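Local coordinates for protein 3-dehydroshikimate dehydratase (Pseudomonas putida, PDB 5HMQ) that converts 3-dehydroshikimate to protocatechuate with the help of a divalent metal cation, and carries a C-terminal dioxygenase-like domain that appears important for optimal activity in vivo, at residues C[577-580]-C[584-587]; C[550-555]-C[614-619]; C[314-319]-C[592-597]. All coordinates share one frame; numbering follows the deposited sequence.

How the contacts relate
All three contacts lie in the C-terminal hydroxyphenylpyruvate dioxygenase-like part of the chain, away from the dehydratase barrel. Contacts 1 and 2 adjoin, their centres about 13 Å apart: Asn616 and Tyr552 of contact 2 bond to the backbone of Tyr577, on the edge strand of the hairpin in contact 1. Contact 3 is centred about 26 Å from contact 1 and 24 Å from contact 2. Along the chain the order is 314-319, 550-555, 577-580, 584-587, 592-597, 614-619. Strand 585-590 belongs to the hairpin of contact 1 and leads toward the loop of contact 3. Contacts 1 and 2 thus gather at the edge strand 576-579, while contact 3 joins the two VOC modules.

Contact 1. Residues C[577-580]-C[584-587]; sequences YDRD and GELF
A beta hairpin at the margin of the mixed sheet of the second VOC module pairs strand 576-579, the outermost strand of that sheet within the chain, with strand 585-590. The strand segments run antiparallel, their axes 4.6 Å apart. Asp578 and Leu586 form the hydrogen-bonded pair: Leu586 N donates to Asp578 O at 2.8 Å, and Asp578 N returns a bond to Leu586 O. Tyr577-Phe587 and Arg579-Glu585 are the flanking non-hydrogen-bonded pairs, and Asp580 N to Gly584 O adds a backbone bond next to the turn. On the face bearing Tyr577, Arg579, Glu585 and Phe587, the tyrosine reaches diagonally over the sheet. With CG anti to the backbone N (chi1 177°), its ring extends toward Glu585. Tyr577 OH and Glu585 OE2 are modelled only 2.3 Å apart, shorter than a normal hydrogen bond, so the exact geometry is doubtful. The carboxylate stands perpendicular to the phenol ring, with OE2 near the ring plane. Arg579 bends at chi3 and brings its NE to the same hydroxyl, 2.8 Å from Tyr577 OH and almost in the guanidinium plane; NH2 adds a weak second bond. The phenol oxygen thus sits between guanidinium and carboxylate, whose direct salt bridge is long, 4.0 Å from Arg579 NE to Glu585 OE2. Phe587 lies alongside Tyr577, their ring planes inclined at 45°, and also packs on Phe566 and Leu570 of helix 564-572. The other face carries Asp578 and Leu586; Leu586 packs on Ile603 of strand 599-606, and its side chain is about 5 Å from that of Glu601, a magnesium ligand. Tyr577 CA also makes a CA-H...O contact with Leu586 O, 3.4 Å long.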
loop_
_atom_site.group_PDB
_atom_site.type_symbol
_atom_site.label_atom_id
_atom_site.label_comp_id
_atom_site.label_asym_id
_atom_site.label_seq_id
_atom_site.Cartn_x
_atom_site.Cartn_y
_atom_site.Cartn_z
ATOM N N TYR C 577 13.305 19.918 26.595
ATOM C CA TYR C 577 14.430 20.782 26.269
ATOM C C TYR C 577 15.303 20.153 25.194
ATOM O O TYR C 577 15.436 18.930 25.109
ATOM C CB TYR C 577 15.268 21.078 27.523
ATOM C CG TYR C 577 16.505 21.907 27.272
ATOM C CD1 TYR C 577 16.423 23.284 27.118
ATOM C CD2 TYR C 577 17.759 21.313 27.205
ATOM C CE1 TYR C 577 17.555 24.046 26.892
ATOM C CE2 TYR C 577 18.896 22.066 26.982
ATOM C CZ TYR C 577 18.788 23.431 26.826
ATOM O OH TYR C 577 19.920 24.183 26.604
ATOM N N ASP C 578 15.892 21.015 24.366
ATOM C CA ASP C 578 16.896 20.626 23.387
ATOM C C ASP C 578 17.802 21.819 23.121
ATOM O O ASP C 578 17.387 22.973 23.258
ATOM C CB ASP C 578 16.262 20.137 22.080
ATOM C CG ASP C 578 17.267 19.468 21.160
ATOM O OD1 ASP C 578 18.145 18.736 21.665
ATOM O OD2 ASP C 578 17.185 19.682 19.933
ATOM N N ARG C 579 19.049 21.532 22.746
ATOM C CA ARG C 579 20.041 22.564 22.466
ATOM C C ARG C 579 20.825 22.163 21.225
ATOM O O ARG C 579 21.268 21.017 21.123
ATOM C CB ARG C 579 21.016 22.736 23.634
ATOM C CG ARG C 579 22.120 23.748 23.367
ATOM C CD ARG C 579 23.145 23.747 24.486
ATOM N NE ARG C 579 22.584 23.964 25.815
ATOM C CZ ARG C 579 23.320 23.993 26.921
ATOM N NH1 ARG C 579 24.633 23.821 26.841
ATOM N NH2 ARG C 579 22.752 24.195 28.101
ATOM N N ASP C 580 21.012 23.097 20.297
ATOM C CA ASP C 580 21.816 22.822 19.113
ATOM C C ASP C 580 23.300 22.972 19.453
ATOM O O ASP C 580 23.688 23.126 20.614
ATOM C CB ASP C 580 21.389 23.714 17.948
ATOM C CG ASP C 580 21.508 25.198 18.256
ATOM O OD1 ASP C 580 22.395 25.601 19.038
ATOM O OD2 ASP C 580 20.708 25.972 17.691
ATOM N N GLY C 584 21.716 27.709 20.296
ATOM C CA GLY C 584 20.271 27.798 20.221
ATOM C C GLY C 584 19.598 26.753 21.089
ATOM O O GLY C 584 20.084 25.635 21.256
ATOM N N GLU C 585 18.452 27.127 21.653
ATOM C CA GLU C 585 17.745 26.272 22.593
ATOM C C GLU C 585 16.275 26.174 22.216
ATOM O O GLU C 585 15.698 27.102 21.643
ATOM C CB GLU C 585 17.867 26.785 24.030
ATOM C CG GLU C 585 19.265 26.693 24.603
ATOM C CD GLU C 585 19.338 27.233 26.012
ATOM O OE1 GLU C 585 19.047 28.433 26.205
ATOM O OE2 GLU C 585 19.675 26.454 26.928
ATOM N N LEU C 586 15.675 25.037 22.556
ATOM C CA LEU C 586 14.259 24.791 22.329
ATOM C C LEU C 586 13.587 24.432 23.645
ATOM O O LEU C 586 14.089 23.587 24.395
ATOM C CB LEU C 586 14.046 23.667 21.313
ATOM C CG LEU C 586 12.587 23.309 21.011
ATOM C CD1 LEU C 586 11.893 24.458 20.292
ATOM C CD2 LEU C 586 12.487 22.025 20.204
ATOM N N PHE C 587 12.455 25.073 23.915
ATOM C CA PHE C 587 11.591 24.744 25.041
ATOM C C PHE C 587 10.215 24.438 24.476
ATOM O O PHE C 587 9.597 25.301 23.844
ATOM C CB PHE C 587 11.515 25.894 26.046
ATOM C CG PHE C 587 12.854 26.417 26.481
ATOM C CD1 PHE C 587 13.584 25.762 27.458
ATOM C CD2 PHE C 587 13.385 27.560 25.908
ATOM C CE1 PHE C 587 14.817 26.243 27.863
ATOM C CE2 PHE C 587 14.619 28.043 26.307
ATOM C CZ PHE C 587 15.335 27.384 27.285
#

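Contact 2. Residues C[550-555]-C[614-619]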
loop_
_atom_site.group_PDB
_atom_site.type_symbol
_atom_site.label_atom_id
_atom_site.label_comp_id
_atom_site.label_asym_id
_atom_site.label_seq_id
_atom_site.Cartn_x
_atom_site.Cartn_y
_atom_site.Cartn_z
ATOM N N LEU C 550 10.780 12.347 36.416
ATOM C CA LEU C 550 11.896 13.027 37.066
ATOM C C LEU C 550 13.227 12.641 36.434
ATOM O O LEU C 550 14.118 13.487 36.280
ATOM C CB LEU C 550 11.892 12.705 38.562
ATOM C CG LEU C 550 12.403 13.733 39.580
ATOM C CD1 LEU C 550 12.106 13.254 40.993
ATOM C CD2 LEU C 550 13.888 14.015 39.421
ATOM N N ASN C 551 13.379 11.369 36.052
ATOM C CA ASN C 551 14.645 10.900 35.495
ATOM C C ASN C 551 15.037 11.644 34.224
ATOM O O ASN C 551 16.229 11.704 33.898
ATOM C CB ASN C 551 14.578 9.391 35.231
ATOM C CG ASN C 551 13.385 8.991 34.376
ATOM O OD1 ASN C 551 13.034 9.672 33.411
ATOM N ND2 ASN C 551 12.753 7.878 34.733
ATOM N N TYR C 552 14.066 12.207 33.500
ATOM C CA TYR C 552 14.391 13.029 32.339
ATOM C C TYR C 552 15.176 14.268 32.751
ATOM O O TYR C 552 16.152 14.645 32.091
ATOM C CB TYR C 552 13.111 13.423 31.603
ATOM C CG TYR C 552 13.318 14.425 30.489
ATOM C CD1 TYR C 552 13.835 14.029 29.262
ATOM C CD2 TYR C 552 13.006 15.769 30.664
ATOM C CE1 TYR C 552 14.027 14.937 28.239
ATOM C CE2 TYR C 552 13.195 16.684 29.646
ATOM C CZ TYR C 552 13.706 16.263 28.436
ATOM O OH TYR C 552 13.898 17.170 27.419
ATOM N N TYR C 553 14.763 14.917 33.841
ATOM C CA TYR C 553 15.439 16.130 34.287
ATOM C C TYR C 553 16.719 15.819 35.050
ATOM O O TYR C 553 17.645 16.637 35.053
ATOM C CB TYR C 553 14.482 16.975 35.127
ATOM C CG TYR C 553 13.249 17.361 34.348
ATOM C CD1 TYR C 553 13.282 18.403 33.431
ATOM C CD2 TYR C 553 12.056 16.670 34.513
ATOM C CE1 TYR C 553 12.163 18.752 32.706
ATOM C CE2 TYR C 553 10.929 17.012 33.794
ATOM C CZ TYR C 553 10.989 18.054 32.891
ATOM O OH TYR C 553 9.871 18.400 32.169
ATOM N N ASP C 554 16.789 14.658 35.706
ATOM C CA ASP C 554 18.068 14.194 36.236
ATOM C C ASP C 554 19.071 13.993 35.111
ATOM O O ASP C 554 20.264 14.276 35.272
ATOM C CB ASP C 554 17.879 12.895 37.016
ATOM C CG ASP C 554 17.162 13.097 38.331
ATOM O OD1 ASP C 554 17.261 14.201 38.902
ATOM O OD2 ASP C 554 16.500 12.144 38.795
ATOM N N ASP C 555 18.599 13.513 33.958
ATOM C CA ASP C 555 19.478 13.328 32.810
ATOM C C ASP C 555 19.955 14.665 32.258
ATOM O O ASP C 555 21.116 14.798 31.853
ATOM C CB ASP C 555 18.762 12.524 31.727
ATOM C CG ASP C 555 19.666 12.180 30.562
ATOM O OD1 ASP C 555 19.826 13.027 29.659
ATOM O OD2 ASP C 555 20.216 11.060 30.551
ATOM N N ALA C 614 13.593 16.554 18.053
ATOM C CA ALA C 614 13.346 15.134 17.828
ATOM C C ALA C 614 13.996 14.256 18.887
ATOM O O ALA C 614 13.571 13.108 19.066
ATOM C CB ALA C 614 13.841 14.729 16.438
ATOM N N ALA C 615 15.014 14.763 19.589
ATOM C CA ALA C 615 15.672 13.979 20.627
ATOM C C ALA C 615 14.729 13.607 21.763
ATOM O O ALA C 615 15.039 12.691 22.534
ATOM C CB ALA C 615 16.875 14.746 21.180
ATOM N N ASN C 616 13.588 14.284 21.886
ATOM C CA ASN C 616 12.646 14.049 22.970
ATOM C C ASN C 616 11.444 13.214 22.543
ATOM O O ASN C 616 10.493 13.080 23.320
ATOM C CB ASN C 616 12.167 15.381 23.555
ATOM C CG ASN C 616 13.279 16.159 24.234
ATOM O OD1 ASN C 616 14.132 15.584 24.912
ATOM N ND2 ASN C 616 13.276 17.476 24.053
ATOM N N VAL C 617 11.464 12.648 21.333
ATOM C CA VAL C 617 10.308 11.895 20.853
ATOM C C VAL C 617 10.095 10.644 21.698
ATOM O O VAL C 617 8.956 10.298 22.039
ATOM C CB VAL C 617 10.470 11.558 19.357
ATOM C CG1 VAL C 617 9.907 10.177 19.045
ATOM C CG2 VAL C 617 9.777 12.612 18.506
ATOM N N ALA C 618 11.181 9.958 22.064
ATOM C CA ALA C 618 11.057 8.774 22.906
ATOM C C ALA C 618 10.436 9.126 24.250
ATOM O O ALA C 618 9.634 8.360 24.796
ATOM C CB ALA C 618 12.424 8.119 23.097
ATOM N N VAL C 619 10.795 10.289 24.795
ATOM C CA VAL C 619 10.246 10.714 26.077
ATOM C C VAL C 619 8.766 11.048 25.932
ATOM O O VAL C 619 7.953 10.727 26.807
ATOM C CB VAL C 619 11.054 11.907 26.624
ATOM C CG1 VAL C 619 10.337 12.560 27.798
ATOM C CG2 VAL C 619 12.459 11.466 27.010
#
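Helix 550-559 faces the short 3-10 turn 614-616 and the start of helix 617-625, the two backbones meeting through side chains alone; the nearest alpha carbons, those of Tyr552 and Val619, are 7.9 Å apart. Tyr552 does the reaching: a chi1 of 172° swings the ring away from its own backbone N and out from the helix. Val619 crosses it at about a right angle and sets CG2 3.7 Å from Tyr552 CD1, while CG1 lies slightly farther from the same carbon. Farther along the ring, Tyr552 OH donates to Asn616 OD1 over 3.0 Å. The amide is turned 76° from the phenol ring, and the hydroxyl approaches from above the carbonyl plane, at a C=O...O angle of 99°, away from the lone-pair directions. Both polar groups have other partners: Tyr577 N bonds to Tyr552 OH, and Asn616 ND2 bonds to Tyr577 O and His588 NE2. Tyr552 and Asn616 therefore extend the backbone bonding of Tyr577 beyond the edge of the sheet. The bond to OD1 is poorly directed and probably secondary; both groups are held mainly by the Tyr577 backbone.

Contact 3. Residues C[314-319]-C[592-597]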
loop_
_atom_site.group_PDB
_atom_site.type_symbol
_atom_site.label_atom_id
_atom_site.label_comp_id
_atom_site.label_asym_id
_atom_site.label_seq_id
_atom_site.Cartn_x
_atom_site.Cartn_y
_atom_site.Cartn_z
ATOM N N GLY C 314 -13.454 23.000 20.233
ATOM C CA GLY C 314 -13.425 24.413 20.567
ATOM C C GLY C 314 -13.032 24.667 22.008
ATOM O O GLY C 314 -12.314 25.623 22.299
ATOM N N ASN C 315 -13.475 23.801 22.923
ATOM C CA ASN C 315 -13.083 23.938 24.324
ATOM C C ASN C 315 -11.574 23.789 24.482
ATOM O O ASN C 315 -10.932 24.573 25.190
ATOM C CB ASN C 315 -13.814 22.905 25.187
ATOM C CG ASN C 315 -15.294 23.198 25.332
ATOM O OD1 ASN C 315 -15.751 24.298 25.046
ATOM N ND2 ASN C 315 -16.047 22.211 25.800
ATOM N N TRP C 316 -10.997 22.774 23.834
ATOM C CA TRP C 316 -9.550 22.606 23.820
ATOM C C TRP C 316 -8.871 23.888 23.363
ATOM O O TRP C 316 -7.865 24.309 23.938
ATOM C CB TRP C 316 -9.173 21.438 22.909
ATOM C CG TRP C 316 -9.162 20.117 23.604
ATOM C CD1 TRP C 316 -10.217 19.504 24.217
ATOM C CD2 TRP C 316 -8.057 19.214 23.708
ATOM N NE1 TRP C 316 -9.827 18.288 24.723
ATOM C CE2 TRP C 316 -8.507 18.085 24.421
ATOM C CE3 TRP C 316 -6.727 19.256 23.279
ATOM C CZ2 TRP C 316 -7.676 17.006 24.712
ATOM C CZ3 TRP C 316 -5.903 18.185 23.570
ATOM C CH2 TRP C 316 -6.380 17.074 24.278
ATOM N N LEU C 317 -9.419 24.525 22.332
ATOM C CA LEU C 317 -8.782 25.714 21.799
ATOM C C LEU C 317 -8.951 26.946 22.696
ATOM O O LEU C 317 -8.016 27.741 22.829
ATOM C CB LEU C 317 -9.280 25.973 20.374
ATOM C CG LEU C 317 -8.954 24.865 19.358
ATOM C CD1 LEU C 317 -9.792 24.985 18.079
ATOM C CD2 LEU C 317 -7.468 24.792 19.014
ATOM N N LYS C 318 -10.089 27.170 23.323
ATOM C CA LYS C 318 -10.072 28.248 24.344
ATOM C C LYS C 318 -9.161 27.930 25.543
ATOM O O LYS C 318 -8.459 28.829 26.023
ATOM C CB LYS C 318 -11.497 28.714 24.655
ATOM C CG LYS C 318 -12.532 27.649 24.565
ATOM C CD LYS C 318 -13.988 28.120 24.412
ATOM C CE LYS C 318 -15.010 27.052 24.289
ATOM N NZ LYS C 318 -15.523 26.651 25.561
ATOM N N ARG C 319 -9.125 26.676 26.027
ATOM C CA ARG C 319 -8.152 26.414 27.083
ATOM C C ARG C 319 -6.715 26.667 26.608
ATOM O O ARG C 319 -5.857 27.065 27.411
ATOM C CB ARG C 319 -8.302 25.011 27.624
ATOM C CG ARG C 319 -9.696 24.739 28.118
ATOM C CD ARG C 319 -9.853 23.329 28.621
ATOM N NE ARG C 319 -11.125 23.130 29.309
ATOM C CZ ARG C 319 -12.141 22.433 28.809
ATOM N NH1 ARG C 319 -12.030 21.856 27.619
ATOM N NH2 ARG C 319 -13.260 22.297 29.506
ATOM N N GLU C 592 -1.890 15.845 25.409
ATOM C CA GLU C 592 -2.371 14.526 25.046
ATOM C C GLU C 592 -3.093 14.609 23.704
ATOM O O GLU C 592 -3.518 15.688 23.285
ATOM C CB GLU C 592 -3.311 13.980 26.119
ATOM C CG GLU C 592 -2.642 13.691 27.449
ATOM C CD GLU C 592 -3.626 13.206 28.496
ATOM O OE1 GLU C 592 -4.820 13.557 28.399
ATOM O OE2 GLU C 592 -3.203 12.479 29.421
ATOM N N PRO C 593 -3.226 13.486 22.999
ATOM C CA PRO C 593 -3.967 13.508 21.733
ATOM C C PRO C 593 -5.424 13.887 21.957
ATOM O O PRO C 593 -6.056 13.457 22.923
ATOM C CB PRO C 593 -3.832 12.070 21.216
ATOM C CG PRO C 593 -2.611 11.541 21.883
ATOM C CD PRO C 593 -2.582 12.182 23.236
ATOM N N PHE C 594 -5.951 14.713 21.055
ATOM C CA PHE C 594 -7.372 15.041 21.065
ATOM C C PHE C 594 -8.149 13.854 20.512
ATOM O O PHE C 594 -8.151 13.614 19.300
ATOM C CB PHE C 594 -7.647 16.304 20.251
ATOM C CG PHE C 594 -9.114 16.594 20.066
ATOM C CD1 PHE C 594 -9.846 17.204 21.073
ATOM C CD2 PHE C 594 -9.757 16.261 18.885
ATOM C CE1 PHE C 594 -11.192 17.471 20.904
ATOM C CE2 PHE C 594 -11.101 16.526 18.710
ATOM C CZ PHE C 594 -11.821 17.131 19.721
ATOM N N GLU C 595 -8.813 13.121 21.405
ATOM C CA GLU C 595 -9.634 11.964 21.052
ATOM C C GLU C 595 -8.894 11.014 20.111
ATOM O O GLU C 595 -9.392 10.629 19.051
ATOM C CB GLU C 595 -10.969 12.414 20.460
ATOM C CG GLU C 595 -11.790 13.238 21.438
ATOM C CD GLU C 595 -13.196 13.506 20.954
ATOM O OE1 GLU C 595 -13.616 12.886 19.954
ATOM O OE2 GLU C 595 -13.882 14.343 21.576
ATOM N N GLU C 596 -7.675 10.651 20.517
ATOM C CA GLU C 596 -6.875 9.602 19.885
ATOM C C GLU C 596 -6.479 9.942 18.448
ATOM O O GLU C 596 -6.274 9.045 17.627
ATOM C CB GLU C 596 -7.599 8.251 19.934
ATOM C CG GLU C 596 -8.136 7.874 21.313
ATOM C CD GLU C 596 -7.051 7.419 22.282
ATOM O OE1 GLU C 596 -5.856 7.508 21.938
ATOM O OE2 GLU C 596 -7.401 6.969 23.391
ATOM N N ARG C 597 -6.350 11.229 18.130
ATOM C CA ARG C 597 -5.850 11.639 16.823
ATOM C C ARG C 597 -4.661 12.575 16.978
ATOM O O ARG C 597 -3.596 12.174 17.461
ATOM C CB ARG C 597 -6.943 12.326 16.003
ATOM C CG ARG C 597 -8.339 11.850 16.310
ATOM C CD ARG C 597 -8.974 11.176 15.117
ATOM N NE ARG C 597 -10.273 10.612 15.471
ATOM C CZ ARG C 597 -11.026 9.891 14.648
ATOM N NH1 ARG C 597 -10.612 9.642 13.414
ATOM N NH2 ARG C 597 -12.194 9.418 15.061
#
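Aromatic contact dominates between Trp316 and Phe594, whose rings meet in a T-shaped (edge-to-face) pair. Phe594 presents its edge to one face of the indole, with the five-membered ring and phenyl centroids 5.0 Å apart and the planes at 83°. CD1 is the atom that bears on the indole: it sits over the middle of the ring system, 3.7 Å from Trp316 CE2, and CE1 follows toward Trp316 CD1 and NE1. The first torsion of Phe594, 172°, directs the phenyl ring along the indole toward the pyrrole end while its own CB stays over the benzo end. That methylene makes a CH-pi contact, Phe594 CB lying 4.2 Å from the centroid of the six-membered ring of Trp316 and only 9° off its normal. The tryptophan belongs to helix 307-319 of the first VOC module, whereas Phe594 lies in the loop joining strands 585-590 and 599-606 of the second, so the rings pack across the interface of the paired modules. Leu313 and Val309, on the same helix, also touch Phe594, and Phe600 of strand 599-606 touches Trp316.

No hydrogen bond joins the two segments; backbone carbonyls meet the indole rim instead. Glu592 O lies close to the ring plane, 3.3 Å from Trp316 CH2 and 3.5 Å from CZ3; Pro593 O comes to 3.9 Å from CH2 at an oblique angle. Beside the rings Glu595 OE2 forms a salt bridge with Arg312 NH1 of helix 307-319. At the far end of the loop, Arg597 NH2 makes a salt bridge to Glu206 OE2 of the second subunit.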